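Local coordinates for decapping protein involved in mRNA degradation-Dcp1p (Saccharomyces cerevisiae, PDB 1Q67) that activates the mRNA-decapping enzyme as a subunit of the DCP1-DCP2 complex, which removes the 7-methylguanine cap and commits yeast mRNAs to 5' to 3' decay, at residues Leu59-Val64 against Ile144-Asn149; Leu176-Cys181 against Asn195-Val200. One frame throughout, in Å; residues are numbered along the deposited sequence.

Interaction 1: Leu59-Val64 against Ile144-Asn149; sequences LEYQGV and ILNRIN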
loop_
_atom_site.group_PDB
_atom_site.type_symbol
_atom_site.label_atom_id
_atom_site.label_comp_id
_atom_site.label_asym_id
_atom_site.label_seq_id
_atom_site.Cartn_x
_atom_site.Cartn_y
_atom_site.Cartn_z
ATOM N N LEU B 59 0.807 7.301 2.027
ATOM C CA LEU B 59 0.003 7.301 3.244
ATOM C C LEU B 59 -0.191 5.855 3.694
ATOM O O LEU B 59 -0.055 4.929 2.893
ATOM C CB LEU B 59 -1.362 7.956 3.005
ATOM C CG LEU B 59 -1.369 9.427 2.579
ATOM C CD1 LEU B 59 -2.804 9.935 2.582
ATOM C CD2 LEU B 59 -0.506 10.256 3.534
ATOM N N GLU B 60 -0.530 5.666 4.965
ATOM C CA GLU B 60 -0.704 4.324 5.520
ATOM C C GLU B 60 -1.995 3.601 5.147
ATOM O O GLU B 60 -2.638 3.003 6.004
ATOM C CB GLU B 60 -0.586 4.371 7.050
ATOM C CG GLU B 60 0.742 4.915 7.559
ATOM C CD GLU B 60 1.018 4.546 9.017
ATOM O OE1 GLU B 60 0.133 4.773 9.881
ATOM O OE2 GLU B 60 2.129 4.031 9.295
ATOM N N TYR B 61 -2.388 3.652 3.882
ATOM C CA TYR B 61 -3.607 2.966 3.474
ATOM C C TYR B 61 -3.425 2.239 2.157
ATOM O O TYR B 61 -2.973 2.828 1.170
ATOM C CB TYR B 61 -4.776 3.948 3.349
ATOM C CG TYR B 61 -5.079 4.707 4.620
ATOM C CD1 TYR B 61 -4.558 5.982 4.824
ATOM C CD2 TYR B 61 -5.867 4.143 5.626
ATOM C CE1 TYR B 61 -4.807 6.686 5.997
ATOM C CE2 TYR B 61 -6.126 4.835 6.814
ATOM C CZ TYR B 61 -5.588 6.108 6.988
ATOM O OH TYR B 61 -5.818 6.813 8.141
ATOM N N GLN B 62 -3.761 0.951 2.166
ATOM C CA GLN B 62 -3.675 0.078 0.988
ATOM C C GLN B 62 -4.637 -1.065 1.265
ATOM O O GLN B 62 -4.696 -1.567 2.386
ATOM C CB GLN B 62 -2.292 -0.563 0.820
ATOM C CG GLN B 62 -1.106 0.288 1.170
ATOM C CD GLN B 62 -1.069 0.661 2.628
ATOM O OE1 GLN B 62 -1.470 -0.115 3.498
ATOM N NE2 GLN B 62 -0.577 1.851 2.909
ATOM N N GLY B 63 -5.357 -1.499 0.244
ATOM C CA GLY B 63 -6.300 -2.582 0.430
ATOM C C GLY B 63 -7.455 -2.490 -0.539
ATOM O O GLY B 63 -7.294 -2.013 -1.660
ATOM N N VAL B 64 -8.624 -2.946 -0.109
ATOM C CA VAL B 64 -9.802 -2.913 -0.954
ATOM C C VAL B 64 -10.336 -1.486 -1.087
ATOM O O VAL B 64 -10.521 -0.779 -0.090
ATOM C CB VAL B 64 -10.918 -3.818 -0.394
ATOM C CG1 VAL B 64 -12.113 -3.798 -1.333
ATOM C CG2 VAL B 64 -10.409 -5.248 -0.246
ATOM N N ILE B 144 -11.163 2.943 1.429
ATOM C CA ILE B 144 -10.096 1.982 1.240
ATOM C C ILE B 144 -9.992 1.247 2.575
ATOM O O ILE B 144 -9.799 1.867 3.627
ATOM C CB ILE B 144 -8.759 2.650 0.916
ATOM C CG1 ILE B 144 -8.830 3.316 -0.466
ATOM C CG2 ILE B 144 -7.653 1.600 0.920
ATOM C CD1 ILE B 144 -7.606 4.125 -0.810
ATOM N N LEU B 145 -10.146 -0.072 2.527
ATOM C CA LEU B 145 -10.093 -0.889 3.734
ATOM C C LEU B 145 -8.780 -1.652 3.774
ATOM O O LEU B 145 -8.573 -2.555 2.968
ATOM C CB LEU B 145 -11.258 -1.884 3.736
ATOM C CG LEU B 145 -12.676 -1.312 3.595
ATOM C CD1 LEU B 145 -13.573 -2.297 2.877
ATOM C CD2 LEU B 145 -13.232 -0.984 4.958
ATOM N N ASN B 146 -7.888 -1.292 4.695
ATOM C CA ASN B 146 -6.607 -1.998 4.796
ATOM C C ASN B 146 -6.812 -3.487 5.029
ATOM O O ASN B 146 -7.663 -3.885 5.822
ATOM C CB ASN B 146 -5.745 -1.416 5.920
ATOM C CG ASN B 146 -5.108 -0.100 5.530
ATOM O OD1 ASN B 146 -5.289 0.372 4.405
ATOM N ND2 ASN B 146 -4.357 0.500 6.449
ATOM N N ARG B 147 -6.030 -4.296 4.319
ATOM C CA ARG B 147 -6.098 -5.754 4.408
ATOM C C ARG B 147 -5.191 -6.317 5.488
ATOM O O ARG B 147 -5.522 -7.308 6.135
ATOM C CB ARG B 147 -5.672 -6.386 3.081
ATOM C CG ARG B 147 -6.686 -6.343 1.955
ATOM C CD ARG B 147 -6.004 -6.740 0.649
ATOM N NE ARG B 147 -6.952 -6.956 -0.437
ATOM C CZ ARG B 147 -7.716 -8.035 -0.550
ATOM N NH1 ARG B 147 -7.630 -8.998 0.361
ATOM N NH2 ARG B 147 -8.571 -8.147 -1.562
ATOM N N ILE B 148 -4.038 -5.684 5.665
ATOM C CA ILE B 148 -3.045 -6.143 6.630
ATOM C C ILE B 148 -3.263 -5.637 8.053
ATOM O O ILE B 148 -2.723 -6.207 9.000
ATOM C CB ILE B 148 -1.628 -5.774 6.139
ATOM C CG1 ILE B 148 -1.486 -6.159 4.662
ATOM C CG2 ILE B 148 -0.576 -6.513 6.957
ATOM C CD1 ILE B 148 -1.828 -7.619 4.353
ATOM N N ASN B 149 -4.030 -4.559 8.201
ATOM C CA ASN B 149 -4.361 -4.025 9.522
ATOM C C ASN B 149 -5.771 -3.456 9.430
ATOM O O ASN B 149 -6.340 -3.383 8.344
ATOM C CB ASN B 149 -3.351 -2.968 9.996
ATOM C CG ASN B 149 -3.224 -1.790 9.053
ATOM O OD1 ASN B 149 -4.221 -1.233 8.591
ATOM N ND2 ASN B 149 -1.987 -1.387 8.781
HETATM O O HOH W 1 -1.875 1.381 8.161
HETATM O O HOH W 2 -2.987 -3.216 4.368
#
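Asn146 lays its carboxamide along the backbone of Glu60-Gln62 and uses both ends of it. Asn146 ND2 gives a nearly straight hydrogen bond to Glu60 O (3.1 Å, 168° at the hydrogen), with the acceptor close to the amide plane. Asn146 OD1 accepts a hydrogen bond from Gln62 N (2.8 Å), but the donor stands well above the carbonyl plane. The second N-H of Asn146 ND2 goes to Asn149 OD1 (2.8 Å), again in the plane of the Asn146 amide and on a lone pair of the acceptor, so three bonds fix the rotation of this group. With CG set beside its own backbone N (chi1 -76°), the amide turns back across the backbone of 60-62, where it passes the Tyr61 ring with the two planes 44° apart. Water 1 joins Glu60 O to Asn149 ND2, and water 2 joins Gln62 O to Ile148 N.

The segments run at about a right angle where the start of strand 64-70 pairs with the end of strand 140-146, central neighbours in the four-stranded antiparallel sheet of this PH-like fold. Val64 and Leu145 form a hydrogen-bonded antiparallel pair: Leu145 N reaches Val64 O at 2.7 Å, whereas the return bond from Val64 N to Leu145 O is longer and more bent. Gly63 sits just before this pair at backbone angles unfavourable to a side chain, and its CA lies 3.4 Å from Leu145 O. The chain turns corners at Glu60 and Gly63; before the second, Leu59 and Tyr61 make backbone hydrogen bonds with Leu46 of strand 43-50, in the five-stranded sheet.

Val64 CG2 comes over one face of the Arg147 guanidinium, 3.7 Å from Arg147 NH2. The extended arginine chain passes Gly63, and its NE is hydrogen-bonded to Pro42 O.

Interaction 2: Leu176-Cys181 against Asn195-Val200; sequences LNPLEC and NLKHEV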
loop_
_atom_site.group_PDB
_atom_site.type_symbol
_atom_site.label_atom_id
_atom_site.label_comp_id
_atom_site.label_asym_id
_atom_site.label_seq_id
_atom_site.Cartn_x
_atom_site.Cartn_y
_atom_site.Cartn_z
ATOM N N LEU B 176 -17.693 29.865 5.631
ATOM C CA LEU B 176 -17.246 29.302 6.902
ATOM C C LEU B 176 -16.482 28.006 6.652
ATOM O O LEU B 176 -15.475 27.729 7.307
ATOM C CB LEU B 176 -18.446 29.022 7.810
ATOM C CG LEU B 176 -19.305 30.225 8.207
ATOM C CD1 LEU B 176 -20.483 29.748 9.049
ATOM C CD2 LEU B 176 -18.458 31.237 8.972
ATOM N N ASN B 177 -16.978 27.216 5.703
ATOM C CA ASN B 177 -16.362 25.945 5.329
ATOM C C ASN B 177 -16.327 25.865 3.798
ATOM O O ASN B 177 -17.098 25.125 3.186
ATOM C CB ASN B 177 -17.181 24.782 5.892
ATOM C CG ASN B 177 -16.592 23.425 5.542
ATOM O OD1 ASN B 177 -17.258 22.395 5.672
ATOM N ND2 ASN B 177 -15.337 23.416 5.105
ATOM N N PRO B 178 -15.429 26.637 3.164
ATOM C CA PRO B 178 -15.273 26.678 1.706
ATOM C C PRO B 178 -15.169 25.306 1.047
ATOM O O PRO B 178 -14.397 24.445 1.485
ATOM C CB PRO B 178 -14.006 27.504 1.520
ATOM C CG PRO B 178 -14.069 28.454 2.668
ATOM C CD PRO B 178 -14.471 27.552 3.812
ATOM N N LEU B 179 -15.953 25.116 -0.009
ATOM C CA LEU B 179 -15.970 23.868 -0.759
ATOM C C LEU B 179 -15.915 24.169 -2.249
ATOM O O LEU B 179 -16.664 25.013 -2.742
ATOM C CB LEU B 179 -17.250 23.078 -0.459
ATOM C CG LEU B 179 -17.514 22.609 0.976
ATOM C CD1 LEU B 179 -18.817 21.821 1.017
ATOM C CD2 LEU B 179 -16.360 21.746 1.459
ATOM N N GLU B 180 -15.021 23.488 -2.961
ATOM C CA GLU B 180 -14.897 23.667 -4.405
ATOM C C GLU B 180 -15.071 22.338 -5.126
ATOM O O GLU B 180 -14.925 21.272 -4.521
ATOM C CB GLU B 180 -13.554 24.307 -4.764
ATOM C CG GLU B 180 -13.568 25.825 -4.594
ATOM C CD GLU B 180 -12.328 26.500 -5.144
ATOM O OE1 GLU B 180 -12.019 26.305 -6.342
ATOM O OE2 GLU B 180 -11.665 27.236 -4.380
ATOM N N CYS B 181 -15.395 22.399 -6.414
ATOM C CA CYS B 181 -15.611 21.186 -7.188
ATOM C C CYS B 181 -14.427 20.225 -7.173
ATOM O O CYS B 181 -13.274 20.622 -7.367
ATOM C CB CYS B 181 -15.970 21.533 -8.634
ATOM S SG CYS B 181 -17.623 22.253 -8.825
ATOM N N ASN B 195 -9.712 16.847 -3.824
ATOM C CA ASN B 195 -10.636 17.017 -2.704
ATOM C C ASN B 195 -11.547 18.234 -2.871
ATOM O O ASN B 195 -11.331 19.065 -3.754
ATOM C CB ASN B 195 -9.799 17.241 -1.434
ATOM C CG ASN B 195 -10.455 16.716 -0.198
ATOM O OD1 ASN B 195 -11.681 16.575 -0.137
ATOM N ND2 ASN B 195 -9.649 16.431 0.816
ATOM N N LEU B 196 -12.543 18.338 -1.990
ATOM C CA LEU B 196 -13.454 19.478 -1.972
ATOM C C LEU B 196 -12.663 20.655 -1.401
ATOM O O LEU B 196 -13.073 21.810 -1.515
ATOM C CB LEU B 196 -14.653 19.204 -1.059
ATOM C CG LEU B 196 -15.802 18.342 -1.584
ATOM C CD1 LEU B 196 -16.692 17.916 -0.433
ATOM C CD2 LEU B 196 -16.594 19.129 -2.611
ATOM N N LYS B 197 -11.524 20.340 -0.784
ATOM C CA LYS B 197 -10.647 21.337 -0.179
ATOM C C LYS B 197 -9.407 21.570 -1.027
ATOM O O LYS B 197 -8.449 22.195 -0.584
ATOM C CB LYS B 197 -10.223 20.881 1.222
ATOM C CG LYS B 197 -10.912 21.619 2.369
ATOM C CD LYS B 197 -12.420 21.471 2.333
ATOM C CE LYS B 197 -13.065 22.091 3.572
ATOM N NZ LYS B 197 -12.778 23.552 3.705
ATOM N N HIS B 198 -9.426 21.054 -2.249
ATOM C CA HIS B 198 -8.310 21.195 -3.177
ATOM C C HIS B 198 -7.106 20.313 -2.819
ATOM O O HIS B 198 -6.014 20.499 -3.357
ATOM C CB HIS B 198 -7.872 22.664 -3.265
ATOM C CG HIS B 198 -7.247 23.032 -4.578
ATOM N ND1 HIS B 198 -6.127 22.400 -5.078
ATOM C CD2 HIS B 198 -7.594 23.964 -5.498
ATOM C CE1 HIS B 198 -5.813 22.925 -6.250
ATOM N NE2 HIS B 198 -6.687 23.876 -6.528
ATOM N N GLU B 199 -7.289 19.363 -1.905
ATOM C CA GLU B 199 -6.186 18.465 -1.556
ATOM C C GLU B 199 -6.130 17.407 -2.647
ATOM O O GLU B 199 -7.167 16.964 -3.140
ATOM C CB GLU B 199 -6.420 17.811 -0.195
ATOM C CG GLU B 199 -6.571 18.813 0.920
ATOM C CD GLU B 199 -6.821 18.159 2.256
ATOM O OE1 GLU B 199 -5.835 17.770 2.917
ATOM O OE2 GLU B 199 -8.007 18.027 2.639
ATOM N N VAL B 200 -4.923 17.013 -3.026
ATOM C CA VAL B 200 -4.738 16.034 -4.086
ATOM C C VAL B 200 -4.223 14.669 -3.612
ATOM O O VAL B 200 -3.180 14.570 -2.968
ATOM C CB VAL B 200 -3.776 16.592 -5.158
ATOM C CG1 VAL B 200 -3.568 15.573 -6.255
ATOM C CG2 VAL B 200 -4.340 17.894 -5.735
#
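Two peptide carbonyls are the flat groups that carry the contact, and both are met in their own planes. In the plane of the Leu196 carbonyl, Glu180 N bonds on a lone pair of Leu196 O (2.9 Å, 171° at the hydrogen). Lys197 NZ likewise approaches Pro178 O in the carbonyl plane, at 2.9 Å. The lysine reaches it by bending at chi2 (59°) and again at chi4 (60°), which carries the ammonium back over Asn177-Leu179 although CB starts out away from them.

Between these two bonds stands Leu179, whose CD2 touches both Leu196 CB (4.0 Å) and Lys197 CE (3.9 Å). Leu196 CD2 lies against Glu180 O, 3.3 Å away. Both leucines are buried: helix 160-169 adds Arg166 to Leu179 and Val163 to Leu196.

Asn195 to His198 form a type I beta turn, closed by His198 N to Asn195 O at 3.1 Å, and Asn195 OD1 also accepts from Leu196 N. The arrangement is that of a beta-hairpin connection, here between strands 190-194 and 200-205, packed against the irregular linker that leads from helix 171-176 into the edge strand 183-187.

How the interactions relate
Interactions 1 and 2 follow in series along the chain, the first closing before the second opens. Their centres are 24 Å apart and their nearest atoms about 7 Å, without touching. In interaction 1, segment 59-64 carries the chain from the five-stranded sheet into the four-stranded one at strand 64-70, so this contact joins the two sheets of the sandwich. Interaction 2 lies at one margin of the five-stranded sheet, tying the 190-194/200-205 turn to the linker from helix 171-176. Strand 43-50, which pairs with both 55-59 and 200-205, links the two. Both segments of interaction 1 also pack on the second subunit, whereas interaction 2 touches no other chain of the assembly.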